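Local coordinates for CCHC-type domain-containing protein (PDB 7C45) that trims guide RNA as an RNase D-type ribonuclease, probably a 3'-5' exonuclease, and is captured here with a bound oligouridine, at residues I38-I42 against D191-L196; R97-C103 against E119-Q125. All blocks are in the same frame, centred on the assembly; numbering follows the deposited sequence.

Interaction 1: I38-I42 against D191-L196; sequences IALDI and DVRHIL. With CA (calcium ion), chain E; CA (calcium ion), chain F; nucleotides of chain B.
The two-metal active site of an RNase D-like 3'-5' exonuclease, a member of the RNase H clan, is put together where D41, on strand 37-44, faces D191, on helix 182-202. The two carboxylates, their planes 42° apart, share the calcium ion of chain E: D41 OD2 binds it at 2.2 Å and D191 OD2 at 2.4 Å, with E43 as the third protein ligand. D41 also reaches the second calcium, that of chain F, through OD1 at 2.4 Å, so its carboxylate bridges the pair, and OP1 of U10 of chain B does the same from the RNA side. Metal binding accounts for two acidic oxygens, D41 OD2 and D191 OD2, standing 3.3 Å apart. The CG of D41 lies anti to its own backbone N (chi1 -172°), which extends the carboxylate off the strand toward the metals; I42 N adds a weak hydrogen bond to OD1.

Behind the metals the strand and the helix meet through buried apolar side chains, their local axes roughly antiparallel, at 147°. A39, the small one, lets the helix come close: its CB fits among V192, I195 and L196, and the approach to I195 CG2 at 3.5 Å is tight for two carbons. V192 CG1 lies against the CB of D41 and the carbonyl O of A39, while I195 CD1 touches the carbonyl O of L40. One water ties the metal ligand to the helix backbone, accepting from V192 N and donating to D41 OD2 at 2.9 Å.

Interaction 2: R97-C103 against E119-Q125; sequences RKLFFDC and EGVLDLQ. With nucleotides of chain B.
With CG anti to the backbone N in both D123 (chi1 -177°) and Q125 (chi1 -172°), the carboxylate of D123 reaches the backbone N-H groups of the turn after strand 97-100 while Q125 runs along D102 to the RNA. D102 N donates to D123 OD1 at 3.0 Å, on its syn side but tilted well out of the carboxylate plane; C103 N donates to D123 OD2 at 2.9 Å from above that plane. D123 also N-caps helix 124-136, OD1 taking a weak bond from Q125 N and another from V126 N, so one side chain fastens turn and helix start. The CB of Q125 sits squarely over the face of the F101 ring, 3.6 Å from its centroid, a CH-pi contact. Q125 NE2 donates to O2' of U8 of chain B at 2.8 Å, and that hydroxyl donates in a very short bond to D102 OD2, which R104 also pairs with. Upstream, four backbone hydrogen bonds run from K98 N to G120 O through to L124 N to F100 O. K98, bent at chi2 and chi3, gives NZ to E119 O at 2.6 Å. Strands 97-100 and 121-123, parallel and joined through helix 104-114, form a beta-alpha-beta unit at one edge of the exonuclease sheet, its 2'-hydroxyl contacts consistent with RNA selection.

Both contacts are buried and share one mixed sheet, but they use it differently. Interaction 2 is edge-wise pairing of neighbouring strands, carried mainly by main-chain hydrogen bonds, with D123 and K98 adding side-chain ones; interaction 1 sets a helix across the sheet's face, with apolar packing and metal coordination in their place. Strand 97-100 links them: it pairs with strand 37-44 on its other side, where I38 N lies 2.8 Å from R97 O and L40 N lies 2.8 Å from L99 O, probable hydrogen bonds. Helix 182-202 joins them too, I195 touching A39 as well as L99 and F101. Each contact meets the RNA at one end, 38-42/191-196 through phosphate and calcium, 97-103/119-125 through a ribose hydroxyl.

Interaction 1: I38-I42 against D191-L196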
ATOM      1  N   ILE A  38      11.088   5.307  -1.452  1.00 15.60           N
ATOM      2  CA  ILE A  38      10.265   6.188  -0.627  1.00 15.38           C
ATOM      3  C   ILE A  38       8.851   5.631  -0.605  1.00 15.05           C
ATOM      4  O   ILE A  38       8.197   5.582  -1.646  1.00 14.85           O
ATOM      5  CB  ILE A  38      10.232   7.632  -1.156  1.00 15.32           C
ATOM      6  CG1 ILE A  38      11.638   8.202  -1.326  1.00 15.68           C
ATOM      7  CG2 ILE A  38       9.369   8.508  -0.245  1.00 15.15           C
ATOM      8  CD1 ILE A  38      11.620   9.497  -2.022  1.00 15.63           C
ATOM      9  N   ALA A  39       8.391   5.208   0.570  1.00 15.04           N
ATOM     10  CA  ALA A  39       7.001   4.818   0.758  1.00 14.78           C
ATOM     11  C   ALA A  39       6.138   6.072   0.833  1.00 14.61           C
ATOM     12  O   ALA A  39       6.456   6.986   1.597  1.00 15.05           O
ATOM     13  CB  ALA A  39       6.847   4.004   2.035  1.00 14.91           C
ATOM     14  N   LEU A  40       5.044   6.091   0.074  1.00 14.38           N
ATOM     15  CA  LEU A  40       4.155   7.250   0.010  1.00 14.25           C
ATOM     16  C   LEU A  40       2.725   6.871   0.348  1.00 14.13           C
ATOM     17  O   LEU A  40       2.291   5.742   0.120  1.00 14.14           O
ATOM     18  CB  LEU A  40       4.166   7.890  -1.354  1.00 14.16           C
ATOM     19  CG  LEU A  40       5.451   8.602  -1.736  1.00 14.36           C
ATOM     20  CD1 LEU A  40       5.391   8.995  -3.196  1.00 17.38           C
ATOM     21  CD2 LEU A  40       5.666   9.849  -0.876  1.00 14.40           C
ATOM     22  N   ASP A  41       1.996   7.857   0.861  1.00 14.14           N
ATOM     23  CA  ASP A  41       0.600   7.717   1.236  1.00 14.10           C
ATOM     24  C   ASP A  41       0.007   9.122   1.218  1.00 14.12           C
ATOM     25  O   ASP A  41       0.731  10.115   1.299  1.00 14.17           O
ATOM     26  CB  ASP A  41       0.497   7.045   2.602  1.00 14.27           C
ATOM     27  CG  ASP A  41      -0.912   6.670   2.996  1.00 14.30           C
ATOM     28  OD1 ASP A  41      -1.790   6.567   2.142  1.00 14.18           O
ATOM     29  OD2 ASP A  41      -1.108   6.456   4.196  1.00 15.56           O
ATOM     30  N   ILE A  42      -1.317   9.201   1.100  1.00 14.11           N
ATOM     31  CA  ILE A  42      -1.987  10.504   1.107  1.00 14.17           C
ATOM     32  C   ILE A  42      -3.218  10.415   1.989  1.00 14.34           C
ATOM     33  O   ILE A  42      -3.980   9.446   1.904  1.00 14.34           O
ATOM     34  CB  ILE A  42      -2.382  10.961  -0.314  1.00 14.06           C
ATOM     35  CG1 ILE A  42      -1.145  11.125  -1.206  1.00 13.96           C
ATOM     36  CG2 ILE A  42      -3.165  12.247  -0.254  1.00 14.17           C
ATOM     37  CD1 ILE A  42      -1.497  11.465  -2.653  1.00 16.47           C
ATOM     38  N   ASP A 191       0.636   3.954   7.767  1.00 15.30           N
ATOM     39  CA  ASP A 191       0.691   3.157   6.544  1.00 15.00           C
ATOM     40  C   ASP A 191       2.073   3.157   5.899  1.00 14.94           C
ATOM     41  O   ASP A 191       2.505   2.120   5.384  1.00 14.88           O
ATOM     42  CB  ASP A 191      -0.344   3.625   5.533  1.00 17.38           C
ATOM     43  CG  ASP A 191      -1.746   3.212   5.897  1.00 23.07           C
ATOM     44  OD1 ASP A 191      -1.915   2.302   6.729  1.00 24.04           O
ATOM     45  OD2 ASP A 191      -2.686   3.806   5.340  1.00 25.03           O
ATOM     46  N   VAL A 192       2.780   4.300   5.882  1.00 14.99           N
ATOM     47  CA  VAL A 192       4.044   4.308   5.150  1.00 14.97           C
ATOM     48  C   VAL A 192       5.098   3.486   5.879  1.00 15.27           C
ATOM     49  O   VAL A 192       5.979   2.911   5.236  1.00 15.29           O
ATOM     50  CB  VAL A 192       4.568   5.726   4.869  1.00 14.97           C
ATOM     51  CG1 VAL A 192       3.763   6.378   3.717  1.00 14.67           C
ATOM     52  CG2 VAL A 192       4.588   6.588   6.146  1.00 15.24           C
ATOM     53  N   ARG A 193       5.028   3.417   7.212  1.00 15.57           N
ATOM     54  CA  ARG A 193       5.894   2.477   7.930  1.00 15.90           C
ATOM     55  C   ARG A 193       5.642   1.057   7.447  1.00 17.13           C
ATOM     56  O   ARG A 193       6.577   0.303   7.167  1.00 15.89           O
ATOM     57  CB  ARG A 193       5.654   2.544   9.443  1.00 16.27           C
ATOM     58  CG  ARG A 193       6.037   3.832  10.141  1.00 16.53           C
ATOM     59  CD  ARG A 193       6.032   3.603  11.650  1.00 17.02           C
ATOM     60  NE  ARG A 193       6.051   4.838  12.400  1.00 17.28           N
ATOM     61  CZ  ARG A 193       4.982   5.404  12.952  1.00 17.34           C
ATOM     62  NH1 ARG A 193       3.777   4.856  12.821  1.00 17.53           N
ATOM     63  NH2 ARG A 193       5.107   6.541  13.615  1.00 17.62           N
ATOM     64  N   HIS A 194       4.372   0.682   7.357  1.00 15.57           N
ATOM     65  CA  HIS A 194       4.000  -0.655   6.900  1.00 15.45           C
ATOM     66  C   HIS A 194       4.410  -0.888   5.457  1.00 15.20           C
ATOM     67  O   HIS A 194       4.857  -1.971   5.106  1.00 15.25           O
ATOM     68  CB  HIS A 194       2.497  -0.845   7.052  1.00 15.32           C
ATOM     69  CG  HIS A 194       2.031  -0.745   8.462  1.00 15.63           C
ATOM     70  ND1 HIS A 194       2.794  -1.169   9.529  1.00 28.19           N
ATOM     71  CD2 HIS A 194       0.883  -0.264   8.984  1.00 18.60           C
ATOM     72  CE1 HIS A 194       2.134  -0.951  10.651  1.00 23.27           C
ATOM     73  NE2 HIS A 194       0.973  -0.404  10.348  1.00 22.66           N
ATOM     74  N   ILE A 195       4.275   0.127   4.610  1.00 14.99           N
ATOM     75  CA  ILE A 195       4.699  -0.006   3.225  1.00 14.83           C
ATOM     76  C   ILE A 195       6.195  -0.265   3.142  1.00 15.08           C
ATOM     77  O   ILE A 195       6.645  -1.132   2.389  1.00 15.11           O
ATOM     78  CB  ILE A 195       4.302   1.249   2.429  1.00 14.62           C
ATOM     79  CG1 ILE A 195       2.781   1.271   2.291  1.00 14.41           C
ATOM     80  CG2 ILE A 195       4.968   1.217   1.064  1.00 14.56           C
ATOM     81  CD1 ILE A 195       2.189   2.613   1.745  1.00 14.26           C
ATOM     82  N   LEU A 196       6.993   0.506   3.884  1.00 15.31           N
ATOM     83  CA  LEU A 196       8.435   0.334   3.775  1.00 15.62           C
ATOM     84  C   LEU A 196       8.849  -1.033   4.310  1.00 15.87           C
ATOM     85  O   LEU A 196       9.667  -1.729   3.700  1.00 16.03           O
ATOM     86  CB  LEU A 196       9.157   1.480   4.498  1.00 15.86           C
ATOM     87  CG  LEU A 196      10.684   1.538   4.341  1.00 16.23           C
ATOM     88  CD1 LEU A 196      11.066   1.849   2.910  1.00 16.11           C
ATOM     89  CD2 LEU A 196      11.334   2.543   5.306  1.00 16.54           C
TER
HETATM   90 CA    CA E 403      -3.148   6.143   4.947  1.00 18.92          CA
HETATM   91 CA    CA F 101      -3.516   5.199   1.199  1.00 20.10          CA
ATOM     92  P     U B  10      -5.907   5.088   2.900  1.00 23.22           P
ATOM     93  OP1   U B  10      -4.617   5.640   3.354  1.00 25.61           O
ATOM     94  OP2   U B  10      -6.622   4.058   3.713  1.00 20.23           O
ATOM     95  O5'   U B  10      -6.928   6.290   2.645  1.00 21.15           O
ATOM     96  C5'   U B  10      -6.463   7.513   2.098  1.00 23.48           C
ATOM     97  C4'   U B  10      -7.586   8.497   1.903  1.00 18.67           C
ATOM     98  O4'   U B  10      -8.671   7.842   1.218  1.00 23.48           O
ATOM     99  C3'   U B  10      -8.228   9.037   3.169  1.00 19.16           C
ATOM    100  O3'   U B  10      -7.506  10.111   3.726  1.00 19.85           O
ATOM    101  C2'   U B  10      -9.610   9.451   2.692  1.00 24.87           C
ATOM    102  O2'   U B  10      -9.533  10.713   2.043  1.00 20.13           O
ATOM    103  C1'   U B  10      -9.902   8.379   1.644  1.00 27.20           C
ATOM    104  N1    U B  10     -10.730   7.280   2.175  1.00 30.41           N
ATOM    105  C2    U B  10     -12.083   7.529   2.229  1.00 38.34           C
ATOM    106  O2    U B  10     -12.557   8.599   1.876  1.00 36.71           O
ATOM    107  N3    U B  10     -12.832   6.487   2.716  1.00 37.89           N
ATOM    108  C4    U B  10     -12.362   5.256   3.128  1.00 36.54           C
ATOM    109  O4    U B  10     -13.163   4.424   3.541  1.00 42.95           O
ATOM    110  C5    U B  10     -10.945   5.075   3.028  1.00 32.42           C
ATOM    111  C6    U B  10     -10.191   6.073   2.561  1.00 33.63           C
TER
HETATM  112  O   HOH W   1       1.168   6.635   5.905  1.00 14.90           O
HETATM  113  O   HOH W   2      -4.019   7.259   0.118  1.00 14.05           O
HETATM  114  O   HOH W   3      -1.872   5.837   7.495  1.00 18.31           O
HETATM  115  O   HOH W   4      -4.777   5.793   6.791  1.00 36.47           O
HETATM  116  O   HOH W   5      -2.615   2.943   1.430  1.00 15.42           O
HETATM  117  O   HOH W   6      -2.645   4.646  -1.052  1.00 15.47           O

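Interaction 2: R97-C103 against E119-Q125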
ATOM      1  N   ARG A  97      12.643   4.700  -6.289  1.00 16.20           N
ATOM      2  CA  ARG A  97      11.417   3.916  -6.318  1.00 15.85           C
ATOM      3  C   ARG A  97      10.418   4.500  -5.328  1.00 17.34           C
ATOM      4  O   ARG A  97      10.737   4.709  -4.159  1.00 17.14           O
ATOM      5  CB  ARG A  97      11.713   2.450  -5.988  1.00 16.00           C
ATOM      6  CG  ARG A  97      10.504   1.561  -5.869  1.00 16.36           C
ATOM      7  CD  ARG A  97      10.914   0.120  -5.621  1.00 15.87           C
ATOM      8  NE  ARG A  97      11.608  -0.440  -6.770  1.00 17.38           N
ATOM      9  CZ  ARG A  97      12.605  -1.308  -6.673  1.00 23.45           C
ATOM     10  NH1 ARG A  97      13.024  -1.704  -5.471  1.00 22.59           N
ATOM     11  NH2 ARG A  97      13.184  -1.766  -7.772  1.00 22.29           N
ATOM     12  N   LYS A  98       9.218   4.802  -5.802  1.00 15.17           N
ATOM     13  CA  LYS A  98       8.146   5.242  -4.929  1.00 14.86           C
ATOM     14  C   LYS A  98       7.246   4.034  -4.669  1.00 14.69           C
ATOM     15  O   LYS A  98       6.758   3.409  -5.614  1.00 18.69           O
ATOM     16  CB  LYS A  98       7.384   6.408  -5.560  1.00 14.69           C
ATOM     17  CG  LYS A  98       7.992   7.820  -5.233  1.00 14.78           C
ATOM     18  CD  LYS A  98       9.353   8.057  -5.890  1.00 15.12           C
ATOM     19  CE  LYS A  98       9.180   8.387  -7.366  1.00 15.19           C
ATOM     20  NZ  LYS A  98      10.388   8.509  -8.198  1.00 15.58           N
ATOM     21  N   LEU A  99       7.049   3.706  -3.397  1.00 14.64           N
ATOM     22  CA  LEU A  99       6.273   2.555  -2.955  1.00 14.53           C
ATOM     23  C   LEU A  99       4.894   3.006  -2.488  1.00 14.28           C
ATOM     24  O   LEU A  99       4.786   3.869  -1.614  1.00 14.27           O
ATOM     25  CB  LEU A  99       6.988   1.845  -1.808  1.00 14.71           C
ATOM     26  CG  LEU A  99       8.403   1.346  -2.103  1.00 15.04           C
ATOM     27  CD1 LEU A  99       9.137   1.135  -0.797  1.00 16.29           C
ATOM     28  CD2 LEU A  99       8.353   0.051  -2.876  1.00 15.09           C
ATOM     29  N   PHE A 100       3.850   2.384  -3.032  1.00 14.15           N
ATOM     30  CA  PHE A 100       2.471   2.694  -2.677  1.00 13.98           C
ATOM     31  C   PHE A 100       1.788   1.425  -2.201  1.00 13.96           C
ATOM     32  O   PHE A 100       2.269   0.321  -2.444  1.00 14.03           O
ATOM     33  CB  PHE A 100       1.664   3.244  -3.859  1.00 13.89           C
ATOM     34  CG  PHE A 100       1.984   4.675  -4.216  1.00 13.90           C
ATOM     35  CD1 PHE A 100       3.031   4.965  -5.065  1.00 19.29           C
ATOM     36  CD2 PHE A 100       1.222   5.704  -3.713  1.00 15.82           C
ATOM     37  CE1 PHE A 100       3.321   6.278  -5.411  1.00 18.46           C
ATOM     38  CE2 PHE A 100       1.492   7.025  -4.055  1.00 19.25           C
ATOM     39  CZ  PHE A 100       2.552   7.308  -4.898  1.00 15.33           C
ATOM     40  N   PHE A 101       0.649   1.598  -1.544  1.00 13.90           N
ATOM     41  CA  PHE A 101      -0.285   0.500  -1.288  1.00 13.89           C
ATOM     42  C   PHE A 101      -1.636   0.961  -1.837  1.00 13.82           C
ATOM     43  O   PHE A 101      -2.351   1.750  -1.199  1.00 13.84           O
ATOM     44  CB  PHE A 101      -0.372   0.128   0.189  1.00 13.99           C
ATOM     45  CG  PHE A 101      -1.121  -1.162   0.427  1.00 14.02           C
ATOM     46  CD1 PHE A 101      -0.450  -2.364   0.364  1.00 14.08           C
ATOM     47  CD2 PHE A 101      -2.481  -1.169   0.673  1.00 14.03           C
ATOM     48  CE1 PHE A 101      -1.116  -3.558   0.571  1.00 14.12           C
ATOM     49  CE2 PHE A 101      -3.156  -2.354   0.863  1.00 14.09           C
ATOM     50  CZ  PHE A 101      -2.468  -3.553   0.814  1.00 14.12           C
ATOM     51  N   ASP A 102      -1.959   0.458  -3.033  1.00 13.79           N
ATOM     52  CA  ASP A 102      -3.016   0.956  -3.905  1.00 13.79           C
ATOM     53  C   ASP A 102      -2.724   2.400  -4.294  1.00 13.77           C
ATOM     54  O   ASP A 102      -3.114   3.328  -3.575  1.00 13.77           O
ATOM     55  CB  ASP A 102      -4.412   0.842  -3.265  1.00 13.84           C
ATOM     56  CG  ASP A 102      -5.544   1.098  -4.290  1.00 13.91           C
ATOM     57  OD1 ASP A 102      -5.217   1.536  -5.401  1.00 15.03           O
ATOM     58  OD2 ASP A 102      -6.724   0.862  -3.980  1.00 14.02           O
ATOM     59  N   CYS A 103      -2.085   2.592  -5.451  1.00 13.80           N
ATOM     60  CA  CYS A 103      -1.666   3.917  -5.906  1.00 13.81           C
ATOM     61  C   CYS A 103      -2.760   4.669  -6.649  1.00 13.86           C
ATOM     62  O   CYS A 103      -2.565   5.835  -6.994  1.00 13.89           O
ATOM     63  CB  CYS A 103      -0.455   3.810  -6.839  1.00 14.83           C
ATOM     64  SG  CYS A 103      -0.742   3.000  -8.422  1.00 15.24           S
ATOM     65  N   GLU A 119       7.189   8.773 -11.225  1.00 15.28           N
ATOM     66  CA  GLU A 119       7.816   7.784 -12.090  1.00 15.59           C
ATOM     67  C   GLU A 119       8.717   6.903 -11.253  1.00 22.66           C
ATOM     68  O   GLU A 119       9.297   7.378 -10.280  1.00 23.63           O
ATOM     69  CB  GLU A 119       8.591   8.449 -13.211  1.00 19.44           C
ATOM     70  CG  GLU A 119       7.732   9.420 -13.991  1.00 28.91           C
ATOM     71  CD  GLU A 119       8.503  10.183 -15.039  1.00 44.92           C
ATOM     72  OE1 GLU A 119       8.042  11.277 -15.416  1.00 47.68           O
ATOM     73  OE2 GLU A 119       9.549   9.677 -15.489  1.00 51.74           O
ATOM     74  N   GLY A 120       8.799   5.618 -11.612  1.00 15.78           N
ATOM     75  CA  GLY A 120       9.494   4.645 -10.789  1.00 16.63           C
ATOM     76  C   GLY A 120       8.632   4.186  -9.634  1.00 17.47           C
ATOM     77  O   GLY A 120       9.036   4.262  -8.479  1.00 23.69           O
ATOM     78  N   VAL A 121       7.423   3.729  -9.919  1.00 20.41           N
ATOM     79  CA  VAL A 121       6.428   3.454  -8.889  1.00 16.92           C
ATOM     80  C   VAL A 121       6.280   1.942  -8.751  1.00 17.68           C
ATOM     81  O   VAL A 121       6.346   1.210  -9.740  1.00 19.95           O
ATOM     82  CB  VAL A 121       5.071   4.114  -9.226  1.00 16.30           C
ATOM     83  CG1 VAL A 121       4.009   3.763  -8.182  1.00 18.60           C
ATOM     84  CG2 VAL A 121       5.176   5.638  -9.283  1.00 17.12           C
ATOM     85  N   LEU A 122       6.091   1.476  -7.525  1.00 16.32           N
ATOM     86  CA  LEU A 122       5.823   0.066  -7.259  1.00 14.75           C
ATOM     87  C   LEU A 122       4.684  -0.009  -6.263  1.00 14.47           C
ATOM     88  O   LEU A 122       4.805   0.510  -5.152  1.00 14.40           O
ATOM     89  CB  LEU A 122       7.063  -0.635  -6.701  1.00 14.99           C
ATOM     90  CG  LEU A 122       6.880  -2.119  -6.393  1.00 15.03           C
ATOM     91  CD1 LEU A 122       6.597  -2.841  -7.678  1.00 15.56           C
ATOM     92  CD2 LEU A 122       8.194  -2.647  -5.798  1.00 15.93           C
ATOM     93  N   ASP A 123       3.586  -0.659  -6.653  1.00 14.37           N
ATOM     94  CA  ASP A 123       2.386  -0.742  -5.829  1.00 14.16           C
ATOM     95  C   ASP A 123       2.403  -2.091  -5.123  1.00 14.19           C
ATOM     96  O   ASP A 123       2.265  -3.140  -5.760  1.00 14.27           O
ATOM     97  CB  ASP A 123       1.141  -0.561  -6.694  1.00 14.09           C
ATOM     98  CG  ASP A 123      -0.148  -0.554  -5.893  1.00 13.94           C
ATOM     99  OD1 ASP A 123      -0.228  -1.142  -4.812  1.00 13.91           O
ATOM    100  OD2 ASP A 123      -1.113   0.066  -6.388  1.00 14.86           O
ATOM    101  N   LEU A 124       2.604  -2.073  -3.810  1.00 14.17           N
ATOM    102  CA  LEU A 124       2.790  -3.337  -3.102  1.00 14.26           C
ATOM    103  C   LEU A 124       1.484  -4.114  -2.970  1.00 14.16           C
ATOM    104  O   LEU A 124       1.504  -5.349  -2.849  1.00 14.24           O
ATOM    105  CB  LEU A 124       3.405  -3.083  -1.732  1.00 14.35           C
ATOM    106  CG  LEU A 124       4.838  -2.548  -1.748  1.00 14.53           C
ATOM    107  CD1 LEU A 124       5.367  -2.501  -0.311  1.00 17.47           C
ATOM    108  CD2 LEU A 124       5.772  -3.362  -2.667  1.00 14.74           C
ATOM    109  N   GLN A 125       0.340  -3.430  -2.973  1.00 14.02           N
ATOM    110  CA  GLN A 125      -0.920  -4.168  -3.016  1.00 13.99           C
ATOM    111  C   GLN A 125      -1.017  -4.969  -4.298  1.00 14.04           C
ATOM    112  O   GLN A 125      -1.375  -6.156  -4.279  1.00 14.09           O
ATOM    113  CB  GLN A 125      -2.113  -3.218  -2.913  1.00 13.91           C
ATOM    114  CG  GLN A 125      -3.445  -3.933  -2.763  1.00 13.94           C
ATOM    115  CD  GLN A 125      -4.633  -2.990  -2.882  1.00 13.94           C
ATOM    116  OE1 GLN A 125      -4.784  -2.304  -3.880  1.00 13.92           O
ATOM    117  NE2 GLN A 125      -5.457  -2.935  -1.842  1.00 14.01           N
TER
ATOM    118  P     U B   8     -11.794  -4.177   1.265  1.00 24.78           P
ATOM    119  OP1   U B   8     -13.188  -3.818   0.923  1.00 41.08           O
ATOM    120  OP2   U B   8     -11.435  -5.616   1.312  1.00 22.02           O
ATOM    121  O5'   U B   8     -10.876  -3.358   0.271  1.00 24.26           O
ATOM    122  C5'   U B   8      -9.634  -3.870  -0.168  1.00 17.80           C
ATOM    123  C4'   U B   8      -8.931  -2.865  -1.030  1.00 14.41           C
ATOM    124  O4'   U B   8      -9.751  -2.553  -2.180  1.00 14.48           O
ATOM    125  C3'   U B   8      -8.646  -1.513  -0.402  1.00 16.00           C
ATOM    126  O3'   U B   8      -7.488  -1.544   0.406  1.00 17.03           O
ATOM    127  C2'   U B   8      -8.512  -0.610  -1.619  1.00 19.22           C
ATOM    128  O2'   U B   8      -7.241  -0.788  -2.241  1.00 14.11           O
ATOM    129  C1'   U B   8      -9.571  -1.208  -2.545  1.00 14.42           C
ATOM    130  N1    U B   8     -10.893  -0.547  -2.425  1.00 14.66           N
ATOM    131  C2    U B   8     -11.078   0.623  -3.113  1.00 16.46           C
ATOM    132  O2    U B   8     -10.187   1.141  -3.754  1.00 19.90           O
ATOM    133  N3    U B   8     -12.338   1.172  -2.984  1.00 16.26           N
ATOM    134  C4    U B   8     -13.383   0.612  -2.267  1.00 26.27           C
ATOM    135  O4    U B   8     -14.478   1.182  -2.228  1.00 32.60           O
ATOM    136  C5    U B   8     -13.102  -0.625  -1.609  1.00 25.53           C
ATOM    137  C6    U B   8     -11.885  -1.158  -1.715  1.00 22.00           C
ATOM    138  P     U B   9      -7.337  -0.546   1.656  1.00 17.59           P
ATOM    139  OP1   U B   9      -6.047  -0.898   2.300  1.00 17.21           O
ATOM    140  OP2   U B   9      -8.601  -0.635   2.423  1.00 20.40           O
ATOM    141  O5'   U B   9      -7.285   0.888   0.970  1.00 16.37           O
ATOM    142  C5'   U B   9      -6.065   1.457   0.507  1.00 18.74           C
ATOM    143  C4'   U B   9      -6.244   2.799  -0.181  1.00 21.34           C
ATOM    144  O4'   U B   9      -7.256   2.740  -1.211  1.00 16.96           O
ATOM    145  C3'   U B   9      -6.673   3.981   0.674  1.00 14.28           C
ATOM    146  O3'   U B   9      -5.617   4.513   1.436  1.00 19.76           O
ATOM    147  C2'   U B   9      -7.232   4.953  -0.356  1.00 26.19           C
ATOM    148  O2'   U B   9      -6.197   5.648  -1.043  1.00 22.93           O
ATOM    149  C1'   U B   9      -7.892   3.993  -1.338  1.00 14.26           C
ATOM    150  N1    U B   9      -9.328   3.824  -1.053  1.00 16.03           N
ATOM    151  C2    U B   9     -10.198   4.851  -1.422  1.00 24.46           C
ATOM    152  O2    U B   9      -9.849   5.880  -1.964  1.00 27.78           O
ATOM    153  N3    U B   9     -11.518   4.638  -1.129  1.00 33.45           N
ATOM    154  C4    U B   9     -12.051   3.525  -0.512  1.00 37.39           C
ATOM    155  O4    U B   9     -13.264   3.482  -0.314  1.00 36.34           O
ATOM    156  C5    U B   9     -11.094   2.516  -0.159  1.00 29.23           C
ATOM    157  C6    U B   9      -9.793   2.691  -0.432  1.00 19.04           C
TER